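Local coordinates for alpha-L-rhamnosidase (Klebsiella oxytoca, PDB 4XHC), which hydrolyses terminal alpha-L-rhamnose from rhamnosides, as a two-domain glycoside hydrolase of family 78 that binds alpha-L-rhamnopyranose, at residues 58-63 with 76-81; 69-74 with 131-136; 86-91 with 188-193; 97-102 with 171-176. All blocks are in the same frame, centred on the assembly; numbering follows the deposited sequence.

Contact 1 (58-63 with 76-81)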
loop_
_atom_site.group_PDB
_atom_site.type_symbol
_atom_site.label_atom_id
_atom_site.label_comp_id
_atom_site.label_asym_id
_atom_site.label_seq_id
_atom_site.Cartn_x
_atom_site.Cartn_y
_atom_site.Cartn_z
ATOM N N ILE A 58 2.914 -18.879 16.117
ATOM C CA ILE A 58 3.092 -19.495 17.445
ATOM C C ILE A 58 3.297 -18.513 18.604
ATOM O O ILE A 58 3.045 -18.870 19.741
ATOM C CB ILE A 58 4.239 -20.540 17.469
ATOM C CG1 ILE A 58 5.620 -19.869 17.345
ATOM C CG2 ILE A 58 4.030 -21.573 16.370
ATOM C CD1 ILE A 58 6.789 -20.781 17.680
ATOM N N ALA A 59 3.755 -17.292 18.341
ATOM C CA ALA A 59 3.985 -16.351 19.433
ATOM C C ALA A 59 4.148 -14.902 18.991
ATOM O O ALA A 59 4.412 -14.608 17.822
ATOM C CB ALA A 59 5.212 -16.780 20.229
ATOM N N VAL A 60 3.971 -14.006 19.963
ATOM C CA VAL A 60 4.401 -12.618 19.854
ATOM C C VAL A 60 5.754 -12.511 20.542
ATOM O O VAL A 60 5.938 -13.038 21.635
ATOM C CB VAL A 60 3.400 -11.663 20.539
ATOM C CG1 VAL A 60 3.901 -10.227 20.492
ATOM C CG2 VAL A 60 2.036 -11.776 19.879
ATOM N N VAL A 61 6.691 -11.820 19.908
ATOM C CA VAL A 61 8.042 -11.691 20.448
ATOM C C VAL A 61 8.516 -10.244 20.441
ATOM O O VAL A 61 7.890 -9.380 19.825
ATOM C CB VAL A 61 9.059 -12.552 19.663
ATOM C CG1 VAL A 61 8.638 -14.013 19.672
ATOM C CG2 VAL A 61 9.228 -12.047 18.232
ATOM N N GLU A 62 9.618 -10.005 21.147
ATOM C CA GLU A 62 10.280 -8.711 21.173
ATOM C C GLU A 62 11.729 -8.876 20.776
ATOM O O GLU A 62 12.391 -9.827 21.198
ATOM C CB GLU A 62 10.231 -8.094 22.567
ATOM C CG GLU A 62 8.944 -7.347 22.871
ATOM C CD GLU A 62 8.973 -6.659 24.226
ATOM O OE1 GLU A 62 10.072 -6.562 24.831
ATOM O OE2 GLU A 62 7.890 -6.217 24.680
ATOM N N ALA A 63 12.220 -7.925 19.983
ATOM C CA ALA A 63 13.581 -7.957 19.474
ATOM C C ALA A 63 14.509 -7.253 20.438
ATOM O O ALA A 63 14.164 -6.214 20.975
ATOM C CB ALA A 63 13.634 -7.281 18.117
ATOM N N GLU A 76 12.640 -12.754 22.158
ATOM C CA GLU A 76 12.167 -13.187 23.485
ATOM C C GLU A 76 10.650 -13.285 23.426
ATOM O O GLU A 76 10.003 -12.304 23.069
ATOM C CB GLU A 76 12.560 -12.186 24.581
ATOM C CG GLU A 76 14.060 -12.074 24.871
ATOM C CD GLU A 76 14.659 -13.310 25.542
ATOM O OE1 GLU A 76 13.962 -13.960 26.352
ATOM O OE2 GLU A 76 15.841 -13.626 25.268
ATOM N N PRO A 77 10.075 -14.464 23.757
ATOM C CA PRO A 77 8.606 -14.594 23.761
ATOM C C PRO A 77 7.970 -13.723 24.838
ATOM O O PRO A 77 8.468 -13.698 25.961
ATOM C CB PRO A 77 8.373 -16.079 24.086
ATOM C CG PRO A 77 9.662 -16.763 23.784
ATOM C CD PRO A 77 10.742 -15.752 24.036
ATOM N N VAL A 78 6.905 -12.996 24.493
ATOM C CA VAL A 78 6.207 -12.151 25.475
ATOM C C VAL A 78 4.748 -12.524 25.710
ATOM O O VAL A 78 4.246 -12.314 26.805
ATOM C CB VAL A 78 6.299 -10.647 25.140
ATOM C CG1 VAL A 78 7.760 -10.247 24.964
ATOM C CG2 VAL A 78 5.460 -10.286 23.918
ATOM N N SER A 79 4.068 -13.058 24.703
ATOM C CA SER A 79 2.717 -13.572 24.903
ATOM C C SER A 79 2.322 -14.602 23.852
ATOM O O SER A 79 2.941 -14.697 22.788
ATOM C CB SER A 79 1.688 -12.422 24.913
ATOM O OG SER A 79 1.416 -11.915 23.610
ATOM N N THR A 80 1.271 -15.356 24.171
ATOM C CA THR A 80 0.568 -16.173 23.192
ATOM C C THR A 80 -0.203 -15.248 22.250
ATOM O O THR A 80 -0.216 -14.031 22.423
ATOM C CB THR A 80 -0.455 -17.113 23.862
ATOM O OG1 THR A 80 -1.382 -16.336 24.631
ATOM C CG2 THR A 80 0.236 -18.132 24.762
ATOM N N LEU A 81 -0.846 -15.833 21.250
ATOM C CA LEU A 81 -1.704 -15.072 20.356
ATOM C C LEU A 81 -3.083 -14.817 20.937
ATOM O O LEU A 81 -3.667 -13.770 20.686
ATOM C CB LEU A 81 -1.813 -15.787 19.022
ATOM C CG LEU A 81 -0.556 -15.490 18.211
ATOM C CD1 LEU A 81 0.009 -16.770 17.629
ATOM C CD2 LEU A 81 -0.857 -14.442 17.145
#

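Contact 2 (69-74 with 131-136)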
loop_
_atom_site.group_PDB
_atom_site.type_symbol
_atom_site.label_atom_id
_atom_site.label_comp_id
_atom_site.label_asym_id
_atom_site.label_seq_id
_atom_site.Cartn_x
_atom_site.Cartn_y
_atom_site.Cartn_z
ATOM N N ALA A 69 24.392 -12.951 18.331
ATOM C CA ALA A 69 23.221 -13.705 17.887
ATOM C C ALA A 69 23.130 -13.729 16.359
ATOM O O ALA A 69 24.019 -13.219 15.665
ATOM C CB ALA A 69 21.952 -13.114 18.495
ATOM N N LEU A 70 22.048 -14.325 15.847
ATOM C CA LEU A 70 21.797 -14.414 14.399
ATOM C C LEU A 70 21.651 -13.010 13.780
ATOM O O LEU A 70 20.567 -12.402 13.847
ATOM C CB LEU A 70 20.544 -15.279 14.114
ATOM C CG LEU A 70 20.178 -15.591 12.644
ATOM C CD1 LEU A 70 21.336 -16.291 11.945
ATOM C CD2 LEU A 70 18.896 -16.413 12.516
ATOM N N PHE A 71 22.752 -12.502 13.210
ATOM C CA PHE A 71 22.794 -11.182 12.568
ATOM C C PHE A 71 22.402 -10.053 13.515
ATOM O O PHE A 71 21.733 -9.101 13.108
ATOM C CB PHE A 71 21.892 -11.135 11.327
ATOM C CG PHE A 71 22.160 -12.235 10.333
ATOM C CD1 PHE A 71 23.423 -12.391 9.769
ATOM C CD2 PHE A 71 21.149 -13.110 9.952
ATOM C CE1 PHE A 71 23.671 -13.401 8.860
ATOM C CE2 PHE A 71 21.396 -14.125 9.042
ATOM C CZ PHE A 71 22.660 -14.270 8.495
ATOM N N GLY A 72 22.799 -10.173 14.780
ATOM C CA GLY A 72 22.656 -9.087 15.750
ATOM C C GLY A 72 21.322 -8.896 16.458
ATOM O O GLY A 72 21.141 -7.885 17.137
ATOM N N TRP A 73 20.391 -9.841 16.327
ATOM C CA TRP A 73 19.063 -9.695 16.930
ATOM C C TRP A 73 18.548 -10.992 17.549
ATOM O O TRP A 73 18.618 -12.046 16.929
ATOM C CB TRP A 73 18.072 -9.168 15.886
ATOM C CG TRP A 73 18.392 -7.774 15.420
ATOM C CD1 TRP A 73 19.127 -7.433 14.329
ATOM C CD2 TRP A 73 18.005 -6.538 16.045
ATOM N NE1 TRP A 73 19.225 -6.066 14.228
ATOM C CE2 TRP A 73 18.550 -5.492 15.272
ATOM C CE3 TRP A 73 17.253 -6.212 17.185
ATOM C CZ2 TRP A 73 18.361 -4.137 15.597
ATOM C CZ3 TRP A 73 17.069 -4.857 17.510
ATOM C CH2 TRP A 73 17.618 -3.842 16.714
ATOM N N ARG A 74 18.020 -10.892 18.769
ATOM C CA ARG A 74 17.500 -12.036 19.523
ATOM C C ARG A 74 16.016 -11.854 19.838
ATOM O O ARG A 74 15.590 -10.767 20.220
ATOM C CB ARG A 74 18.274 -12.185 20.840
ATOM C CG ARG A 74 17.997 -13.473 21.617
ATOM C CD ARG A 74 18.665 -13.475 22.992
ATOM N NE ARG A 74 18.008 -12.534 23.912
ATOM C CZ ARG A 74 18.526 -11.393 24.382
ATOM N NH1 ARG A 74 19.751 -10.995 24.052
ATOM N NH2 ARG A 74 17.804 -10.641 25.206
ATOM N N THR A 131 14.477 -13.697 8.275
ATOM C CA THR A 131 15.192 -13.639 9.559
ATOM C C THR A 131 14.624 -12.535 10.441
ATOM O O THR A 131 13.932 -11.640 9.964
ATOM C CB THR A 131 16.693 -13.363 9.378
ATOM O OG1 THR A 131 16.895 -12.085 8.738
ATOM C CG2 THR A 131 17.319 -14.445 8.548
ATOM N N LEU A 132 14.931 -12.587 11.731
ATOM C CA LEU A 132 14.491 -11.542 12.637
ATOM C C LEU A 132 15.080 -10.195 12.232
ATOM O O LEU A 132 14.402 -9.174 12.309
ATOM C CB LEU A 132 14.877 -11.874 14.074
ATOM C CG LEU A 132 14.372 -10.912 15.156
ATOM C CD1 LEU A 132 12.856 -10.783 15.118
ATOM C CD2 LEU A 132 14.850 -11.366 16.530
ATOM N N SER A 133 16.324 -10.187 11.774
ATOM C CA SER A 133 16.981 -8.930 11.418
ATOM C C SER A 133 16.209 -8.129 10.348
ATOM O O SER A 133 16.281 -6.904 10.326
ATOM C CB SER A 133 18.456 -9.161 11.006
ATOM O OG SER A 133 18.589 -9.884 9.783
ATOM N N GLU A 134 15.460 -8.808 9.483
ATOM C CA GLU A 134 14.733 -8.126 8.407
ATOM C C GLU A 134 13.540 -7.292 8.871
ATOM O O GLU A 134 13.073 -6.421 8.134
ATOM C CB GLU A 134 14.282 -9.132 7.354
ATOM C CG GLU A 134 15.437 -9.786 6.612
ATOM C CD GLU A 134 15.002 -10.950 5.747
ATOM O OE1 GLU A 134 14.178 -10.741 4.814
ATOM O OE2 GLU A 134 15.497 -12.070 6.020
ATOM N N VAL A 135 13.047 -7.543 10.078
ATOM C CA VAL A 135 11.991 -6.709 10.645
ATOM C C VAL A 135 12.497 -5.756 11.745
ATOM O O VAL A 135 11.703 -5.081 12.400
ATOM C CB VAL A 135 10.800 -7.571 11.148
ATOM C CG1 VAL A 135 10.232 -8.410 10.005
ATOM C CG2 VAL A 135 11.193 -8.468 12.322
ATOM N N CYS A 136 13.814 -5.706 11.937
ATOM C CA CYS A 136 14.443 -4.806 12.915
ATOM C C CYS A 136 15.336 -3.744 12.293
ATOM O O CYS A 136 15.457 -2.658 12.828
ATOM C CB CYS A 136 15.275 -5.602 13.902
ATOM S SG CYS A 136 14.301 -6.880 14.704
#

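Contact 3 (86-91 with 188-193)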
loop_
_atom_site.group_PDB
_atom_site.type_symbol
_atom_site.label_atom_id
_atom_site.label_comp_id
_atom_site.label_asym_id
_atom_site.label_seq_id
_atom_site.Cartn_x
_atom_site.Cartn_y
_atom_site.Cartn_z
ATOM N N GLN A 86 -6.612 -9.995 22.641
ATOM C CA GLN A 86 -7.253 -9.161 23.655
ATOM C C GLN A 86 -6.728 -7.730 23.680
ATOM O O GLN A 86 -7.326 -6.881 24.323
ATOM C CB GLN A 86 -7.051 -9.767 25.050
ATOM C CG GLN A 86 -7.663 -11.149 25.252
ATOM C CD GLN A 86 -9.168 -11.190 24.980
ATOM O OE1 GLN A 86 -9.953 -10.378 25.487
ATOM N NE2 GLN A 86 -9.574 -12.154 24.175
ATOM N N ARG A 87 -5.616 -7.454 23.005
ATOM C CA ARG A 87 -5.005 -6.121 23.070
ATOM C C ARG A 87 -5.707 -5.109 22.192
ATOM O O ARG A 87 -6.188 -5.432 21.111
ATOM C CB ARG A 87 -3.525 -6.149 22.676
ATOM C CG ARG A 87 -2.582 -6.505 23.817
ATOM C CD ARG A 87 -1.132 -6.325 23.403
ATOM N NE ARG A 87 -0.775 -4.917 23.251
ATOM C CZ ARG A 87 0.385 -4.480 22.769
ATOM N NH1 ARG A 87 1.318 -5.338 22.370
ATOM N NH2 ARG A 87 0.610 -3.178 22.681
ATOM N N GLU A 88 -5.728 -3.872 22.674
ATOM C CA GLU A 88 -6.328 -2.746 21.971
ATOM C C GLU A 88 -5.225 -1.741 21.651
ATOM O O GLU A 88 -4.730 -1.048 22.539
ATOM C CB GLU A 88 -7.419 -2.116 22.843
ATOM C CG GLU A 88 -8.533 -3.092 23.198
ATOM C CD GLU A 88 -9.598 -2.502 24.104
ATOM O OE1 GLU A 88 -9.608 -1.274 24.331
ATOM O OE2 GLU A 88 -10.441 -3.282 24.590
ATOM N N LEU A 89 -4.853 -1.657 20.380
ATOM C CA LEU A 89 -3.674 -0.902 19.964
ATOM C C LEU A 89 -3.996 0.523 19.497
ATOM O O LEU A 89 -4.996 0.740 18.820
ATOM C CB LEU A 89 -2.965 -1.658 18.833
ATOM C CG LEU A 89 -2.697 -3.147 19.071
ATOM C CD1 LEU A 89 -2.246 -3.807 17.783
ATOM C CD2 LEU A 89 -1.670 -3.361 20.177
ATOM N N SER A 90 -3.132 1.477 19.845
ATOM C CA SER A 90 -3.263 2.876 19.406
ATOM C C SER A 90 -2.118 3.273 18.487
ATOM O O SER A 90 -1.222 2.469 18.237
ATOM C CB SER A 90 -3.309 3.819 20.619
ATOM O OG SER A 90 -4.271 3.376 21.553
ATOM N N SER A 91 -2.137 4.518 18.010
ATOM C CA SER A 91 -1.085 5.026 17.135
ATOM C C SER A 91 0.279 4.814 17.750
ATOM O O SER A 91 0.490 5.138 18.914
ATOM C CB SER A 91 -1.266 6.512 16.847
ATOM O OG SER A 91 -2.519 6.759 16.237
ATOM N N ARG A 188 -9.416 2.429 19.226
ATOM C CA ARG A 188 -8.266 1.538 19.182
ATOM C C ARG A 188 -8.546 0.350 18.275
ATOM O O ARG A 188 -9.696 0.006 18.023
ATOM C CB ARG A 188 -7.933 1.051 20.587
ATOM C CG ARG A 188 -7.428 2.155 21.499
ATOM C CD ARG A 188 -7.463 1.743 22.959
ATOM N NE ARG A 188 -8.805 1.349 23.395
ATOM C CZ ARG A 188 -9.810 2.189 23.668
ATOM N NH1 ARG A 188 -9.662 3.504 23.546
ATOM N NH2 ARG A 188 -10.984 1.709 24.059
ATOM N N LEU A 189 -7.479 -0.275 17.803
ATOM C CA LEU A 189 -7.570 -1.387 16.880
ATOM C C LEU A 189 -7.265 -2.704 17.598
ATOM O O LEU A 189 -6.424 -2.753 18.494
ATOM C CB LEU A 189 -6.595 -1.167 15.729
ATOM C CG LEU A 189 -6.856 -2.035 14.504
ATOM C CD1 LEU A 189 -8.162 -1.652 13.823
ATOM C CD2 LEU A 189 -5.697 -1.932 13.537
ATOM N N GLN A 190 -7.934 -3.774 17.181
ATOM C CA GLN A 190 -7.877 -5.059 17.874
ATOM C C GLN A 190 -7.926 -6.195 16.857
ATOM O O GLN A 190 -8.922 -6.350 16.164
ATOM C CB GLN A 190 -9.065 -5.140 18.833
ATOM C CG GLN A 190 -9.189 -6.413 19.647
ATOM C CD GLN A 190 -10.278 -6.310 20.713
ATOM O OE1 GLN A 190 -11.279 -5.588 20.562
ATOM N NE2 GLN A 190 -10.092 -7.041 21.797
ATOM N N PHE A 191 -6.855 -6.982 16.768
ATOM C CA PHE A 191 -6.800 -8.118 15.847
ATOM C C PHE A 191 -7.432 -9.336 16.496
ATOM O O PHE A 191 -7.222 -9.576 17.677
ATOM C CB PHE A 191 -5.359 -8.431 15.485
ATOM C CG PHE A 191 -4.707 -7.360 14.668
ATOM C CD1 PHE A 191 -4.138 -6.261 15.273
ATOM C CD2 PHE A 191 -4.691 -7.442 13.288
ATOM C CE1 PHE A 191 -3.553 -5.266 14.516
ATOM C CE2 PHE A 191 -4.102 -6.455 12.524
ATOM C CZ PHE A 191 -3.532 -5.365 13.141
ATOM N N THR A 192 -8.226 -10.091 15.743
ATOM C CA THR A 192 -8.885 -11.287 16.291
ATOM C C THR A 192 -8.401 -12.594 15.652
ATOM O O THR A 192 -8.661 -13.667 16.191
ATOM C CB THR A 192 -10.432 -11.211 16.193
ATOM O OG1 THR A 192 -10.855 -11.346 14.828
ATOM C CG2 THR A 192 -10.958 -9.893 16.764
ATOM N N GLN A 193 -7.716 -12.522 14.513
ATOM C CA GLN A 193 -7.203 -13.727 13.878
ATOM C C GLN A 193 -6.126 -13.373 12.890
ATOM O O GLN A 193 -6.256 -12.396 12.170
ATOM C CB GLN A 193 -8.317 -14.478 13.157
ATOM C CG GLN A 193 -7.819 -15.522 12.167
ATOM C CD GLN A 193 -8.930 -16.411 11.638
ATOM O OE1 GLN A 193 -10.127 -16.080 11.731
ATOM N NE2 GLN A 193 -8.543 -17.551 11.066
HETATM O O HOH W 1 -5.009 -7.087 18.994
#

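Contact 4 (97-102 with 171-176)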
loop_
_atom_site.group_PDB
_atom_site.type_symbol
_atom_site.label_atom_id
_atom_site.label_comp_id
_atom_site.label_asym_id
_atom_site.label_seq_id
_atom_site.Cartn_x
_atom_site.Cartn_y
_atom_site.Cartn_z
ATOM N N ILE A 97 5.214 -10.801 15.173
ATOM C CA ILE A 97 4.607 -12.126 15.194
ATOM C C ILE A 97 5.588 -13.177 14.654
ATOM O O ILE A 97 6.034 -13.096 13.500
ATOM C CB ILE A 97 3.332 -12.174 14.317
ATOM C CG1 ILE A 97 2.379 -11.003 14.605
ATOM C CG2 ILE A 97 2.601 -13.496 14.500
ATOM C CD1 ILE A 97 1.700 -11.060 15.943
ATOM N N ASP A 98 5.938 -14.150 15.495
ATOM C CA ASP A 98 6.764 -15.287 15.080
ATOM C C ASP A 98 5.846 -16.378 14.574
ATOM O O ASP A 98 5.030 -16.884 15.342
ATOM C CB ASP A 98 7.584 -15.808 16.269
ATOM C CG ASP A 98 8.578 -16.899 15.885
ATOM O OD1 ASP A 98 8.605 -17.358 14.719
ATOM O OD2 ASP A 98 9.348 -17.305 16.777
ATOM N N PHE A 99 5.983 -16.740 13.295
ATOM C CA PHE A 99 5.178 -17.826 12.715
ATOM C C PHE A 99 5.744 -19.222 12.982
ATOM O O PHE A 99 5.059 -20.211 12.757
ATOM C CB PHE A 99 4.933 -17.616 11.217
ATOM C CG PHE A 99 3.766 -16.720 10.922
ATOM C CD1 PHE A 99 3.851 -15.351 11.128
ATOM C CD2 PHE A 99 2.568 -17.241 10.465
ATOM C CE1 PHE A 99 2.767 -14.520 10.866
ATOM C CE2 PHE A 99 1.480 -16.416 10.198
ATOM C CZ PHE A 99 1.582 -15.054 10.395
ATOM N N GLY A 100 6.976 -19.311 13.476
ATOM C CA GLY A 100 7.504 -20.591 13.979
ATOM C C GLY A 100 8.322 -21.401 12.986
ATOM O O GLY A 100 9.210 -22.137 13.383
ATOM N N SER A 101 8.008 -21.284 11.698
ATOM C CA SER A 101 8.809 -21.884 10.630
ATOM C C SER A 101 8.885 -20.904 9.443
ATOM O O SER A 101 8.471 -19.745 9.546
ATOM C CB SER A 101 8.212 -23.228 10.196
ATOM O OG SER A 101 9.161 -24.010 9.481
ATOM N N HIS A 102 9.421 -21.374 8.325
ATOM C CA HIS A 102 9.571 -20.567 7.125
ATOM C C HIS A 102 8.405 -20.871 6.192
ATOM O O HIS A 102 8.207 -22.022 5.813
ATOM C CB HIS A 102 10.888 -20.932 6.453
ATOM C CG HIS A 102 11.215 -20.091 5.263
ATOM N ND1 HIS A 102 11.986 -18.955 5.356
ATOM C CD2 HIS A 102 10.891 -20.225 3.955
ATOM C CE1 HIS A 102 12.117 -18.420 4.156
ATOM N NE2 HIS A 102 11.460 -19.170 3.288
ATOM N N TYR A 171 4.142 -13.631 -0.077
ATOM C CA TYR A 171 5.283 -13.265 0.749
ATOM C C TYR A 171 6.011 -14.522 1.213
ATOM O O TYR A 171 5.424 -15.600 1.269
ATOM C CB TYR A 171 4.828 -12.425 1.955
ATOM C CG TYR A 171 4.150 -11.123 1.574
ATOM C CD1 TYR A 171 4.888 -10.040 1.111
ATOM C CD2 TYR A 171 2.764 -10.977 1.669
ATOM C CE1 TYR A 171 4.268 -8.852 0.748
ATOM C CE2 TYR A 171 2.134 -9.792 1.316
ATOM C CZ TYR A 171 2.887 -8.730 0.855
ATOM O OH TYR A 171 2.270 -7.553 0.495
ATOM N N CYS A 172 7.292 -14.371 1.529
ATOM C CA CYS A 172 8.118 -15.459 2.023
ATOM C C CYS A 172 8.707 -14.998 3.326
ATOM O O CYS A 172 9.482 -14.056 3.345
ATOM C CB CYS A 172 9.234 -15.756 1.034
ATOM S SG CYS A 172 10.421 -16.990 1.607
ATOM N N PHE A 173 8.336 -15.630 4.425
ATOM C CA PHE A 173 8.705 -15.089 5.724
ATOM C C PHE A 173 8.583 -16.070 6.875
ATOM O O PHE A 173 7.902 -17.083 6.784
ATOM C CB PHE A 173 7.833 -13.865 6.039
ATOM C CG PHE A 173 6.367 -14.181 6.170
ATOM C CD1 PHE A 173 5.572 -14.328 5.042
ATOM C CD2 PHE A 173 5.784 -14.339 7.416
ATOM C CE1 PHE A 173 4.223 -14.628 5.151
ATOM C CE2 PHE A 173 4.438 -14.634 7.531
ATOM C CZ PHE A 173 3.656 -14.777 6.398
ATOM N N ARG A 174 9.262 -15.732 7.963
ATOM C CA ARG A 174 8.972 -16.302 9.264
ATOM C C ARG A 174 8.393 -15.260 10.248
ATOM O O ARG A 174 7.480 -15.576 11.018
ATOM C CB ARG A 174 10.221 -16.930 9.857
ATOM C CG ARG A 174 9.967 -17.383 11.274
ATOM C CD ARG A 174 10.998 -18.341 11.808
ATOM N NE ARG A 174 10.793 -18.485 13.241
ATOM C CZ ARG A 174 11.473 -19.313 14.016
ATOM N NH1 ARG A 174 12.402 -20.108 13.505
ATOM N NH2 ARG A 174 11.205 -19.350 15.306
ATOM N N TYR A 175 8.941 -14.042 10.243
ATOM C CA TYR A 175 8.488 -12.986 11.151
ATOM C C TYR A 175 7.664 -11.952 10.405
ATOM O O TYR A 175 7.912 -11.679 9.222
ATOM C CB TYR A 175 9.670 -12.313 11.859
ATOM C CG TYR A 175 10.505 -13.289 12.635
ATOM C CD1 TYR A 175 10.173 -13.653 13.937
ATOM C CD2 TYR A 175 11.619 -13.882 12.051
ATOM C CE1 TYR A 175 10.941 -14.570 14.641
ATOM C CE2 TYR A 175 12.389 -14.803 12.740
ATOM C CZ TYR A 175 12.049 -15.138 14.030
ATOM O OH TYR A 175 12.829 -16.052 14.682
ATOM N N LEU A 176 6.686 -11.393 11.116
ATOM C CA LEU A 176 5.818 -10.349 10.601
ATOM C C LEU A 176 5.714 -9.225 11.630
ATOM O O LEU A 176 5.245 -9.436 12.737
ATOM C CB LEU A 176 4.426 -10.914 10.318
ATOM C CG LEU A 176 3.316 -9.877 10.111
ATOM C CD1 LEU A 176 3.630 -8.996 8.910
ATOM C CD2 LEU A 176 1.966 -10.547 9.937
#

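Contact 1 (58-63 with 76-81)
Val60 and Val61 pair with residues 76-79 across an antiparallel beta hairpin whose register slips by one residue at a classic beta bulge, since Val78 and Ser79 both face Val60. The bonding pattern is the evidence: Val60 N donates to Ser79 O (3.1 Å), while Val60 O accepts from Val78 N in a nearly straight bond (178° at the hydrogen). Beyond the slip, Glu62 and Glu76 form an ordinary hydrogen-bonded pair, joined both ways through N and O, and Val61 and Pro77 form the non-hydrogen-bonded pair between.

The side chain of Val60 can be followed outward. Its CB lies 3.7 Å from Ser79 OG, a hydroxyl whose own proton goes to Thr80 O. CG1, held anti to the backbone N (chi1 177°), runs obliquely against Val78 CG2 at 3.8 Å. The other branch, CG2, touches the same Ser79 OG and comes near Thr80 O. On the same face, the extended chain of Glu62 crosses Val78 at about a right angle, its CG 3.8 Å from Val78 CG1. The carboxylate of Glu76 leads away instead, to a salt bridge with Arg74.

On its other edge strand 59-65 pairs with strand 94-99, and Val60 packs on Ile97 there. Thr80 stands at the N-cap of helix 81-84, its OG1 making a weak bond to Ala83 N, and Leu81 CD1 rests 3.8 Å from Ala59 N.

Contact 2 (69-74 with 131-136)
Trp73 lays its indole against Cys136, and this aromatic contact carries the meeting of 69-74 with 131-136. Cys136 CB sits 3.6 Å from the centroid of the Trp73 six-membered ring and only 13° off its normal, a CH-pi contact over the face. Cys136 SG lies over the same ring, 4.2 Å from that centroid. At the pyrrole side, Ser133 CB approaches Trp73 CD1 obliquely at 3.8 Å. The indole NE1 has a weak bond to Glu137.

Apolar contacts flank the indole. Leu132 extends CD2 to 4.0 Å from Trp73 CB and packs it against the backbone of Arg74, 3.5 Å from the Arg74 C atom. Phe71 meets Thr131 at about a right angle, with Thr131 CG2 at the ring edge, 4.1 Å from CE2 of Phe71.

Polar bonds lie within 131-136 and fix the turn that presents these groups. Thr131 N donates to Glu134 OE2 (3.0 Å) from above the carboxylate plane. The hydroxyls of Thr131 and Ser133 are 3.0 Å apart, OG1 to OG, in a hydrogen bond. Glu134 also forms a salt bridge through OE1 to Lys240, which ties the turn to a later part of the chain.

The CH-pi and Cys sulfur-aromatic contacts together join the turn in the loop after strand 122-129 to the start of strand 73-79, at the outer edge of the six-stranded antiparallel sheet.

Contact 3 (86-91 with 188-193)
Leu89 and Leu189 form a single antiparallel hydrogen-bonded bridge, Leu89 N to Leu189 O at 2.7 Å and Leu189 N to Leu89 O at 2.9 Å, although 86-91 is not a regular strand and the touching parts, 86-90 and 188-191, run 134° apart end to end. A water extends the backbone link past the bridge, donating to Arg87 O and accepting from Phe191 N.

On one flank Arg188 grips Glu88 side-on. Its NE (2.9 Å) and its NH2 (3.3 Å) both donate to the single oxygen Glu88 OE1. NE meets the anti lone pair of OE1, whereas NH2 arrives nearly in line with the C-O bond. The carboxylate and guanidinium planes are 22° apart, nearly coplanar, as suits a salt bridge made through the edge of the guanidinium. A bend at chi3 (-57°) folds Arg188 back to this position, and its CG passes 3.4 Å from Ser90 OG. Gln190 leaves the strand on the same side as Arg188; its CG, anti to the backbone N, lies 3.5 Å from Arg87 O.

Apolar atoms meet on the inner side, where Leu89 CD1 reaches the edge of the Phe191 ring, 3.8 Å from CE1, the two side chains crossing at about a right angle.

Strand 187-200 is also bonded through its backbone to strand 106-115, Arg188 to Ala114 and Gln190 to Gln112, while Leu89 and Phe191 rest on Val180 and Val178 of strand 175-182, so the loop between helix 81-84 and strand 94-99 joins two facing sheets.

Contact 4 (97-102 with 171-176)
Phe99 and Phe173 form a T-shaped pair at the apolar centre, with centroids 5.2 Å apart and planes at 89°. Phe173 points its edge at the face of Phe99, its CE2 being 3.7 Å from Phe99 CD1. Leu176 lies alongside Phe99 and brings CB to 4.0 Å from CE1 of that ring.

Backbone pairing runs beside this centre. Ile97 and Leu176 exchange both bonds of an antiparallel hydrogen-bonded pair, and Phe99 N donates to Arg174 O. The chain then turns corners at 100-101 and at 174, which passes the pairing to another small sheet.

Outward lies the polar edge. Arg174, with CG anti to the backbone N (chi1 173°) and the chain extended from CG to NE, brings its guanidinium side-on to Asp98: NE donates to OD1 (2.9 Å) and NH2 to OD2 (3.1 Å), the latter through the syn lone pair of OD2. The two planes are 24° apart. Asp98 OD1 also accepts from Gly100 N (2.8 Å), an Asx turn, and this donor and Arg174 NE come from opposite faces of the carboxylate. The oxygen is thus gripped from within its own turn and from across the contact. Tyr175 OH lies over one guanidinium face and Gly100 O over the other, while Tyr175 CE1 stands 3.5 Å from Asp98 CG.

Strand 94-99 also bonds to 59-65 through Asp98, Phe99 packs on Ile194 and Val196 of strand 187-200, Leu176 touches strand 122-129, and Arg174 NH1 forms a salt bridge to Asp502 in the glycosidase part of the chain.

In the fold
From the N terminus, contact 1 closes first, a hairpin of strands 59-65 and 73-79. Contact 2 opens inside that hairpin, at 69-74, and closes only at 131-136, so it crosses contact 1; it crosses contacts 3 and 4 as well. Contact 3 opens after contact 1 has closed and ends at 188-193, with contact 4 nested inside its loop. Contacts 1, 2 and 4 touch one another at the six-stranded sheet: Ala63 meets Cys136 and Trp73, Ala59 O lies 2.8 Å from Asp98 N, and Tyr175 packs on Leu132. Contact 3, about 20 Å from contact 4 between centres, ties the loop before strand 94-99 to the four-stranded sheet.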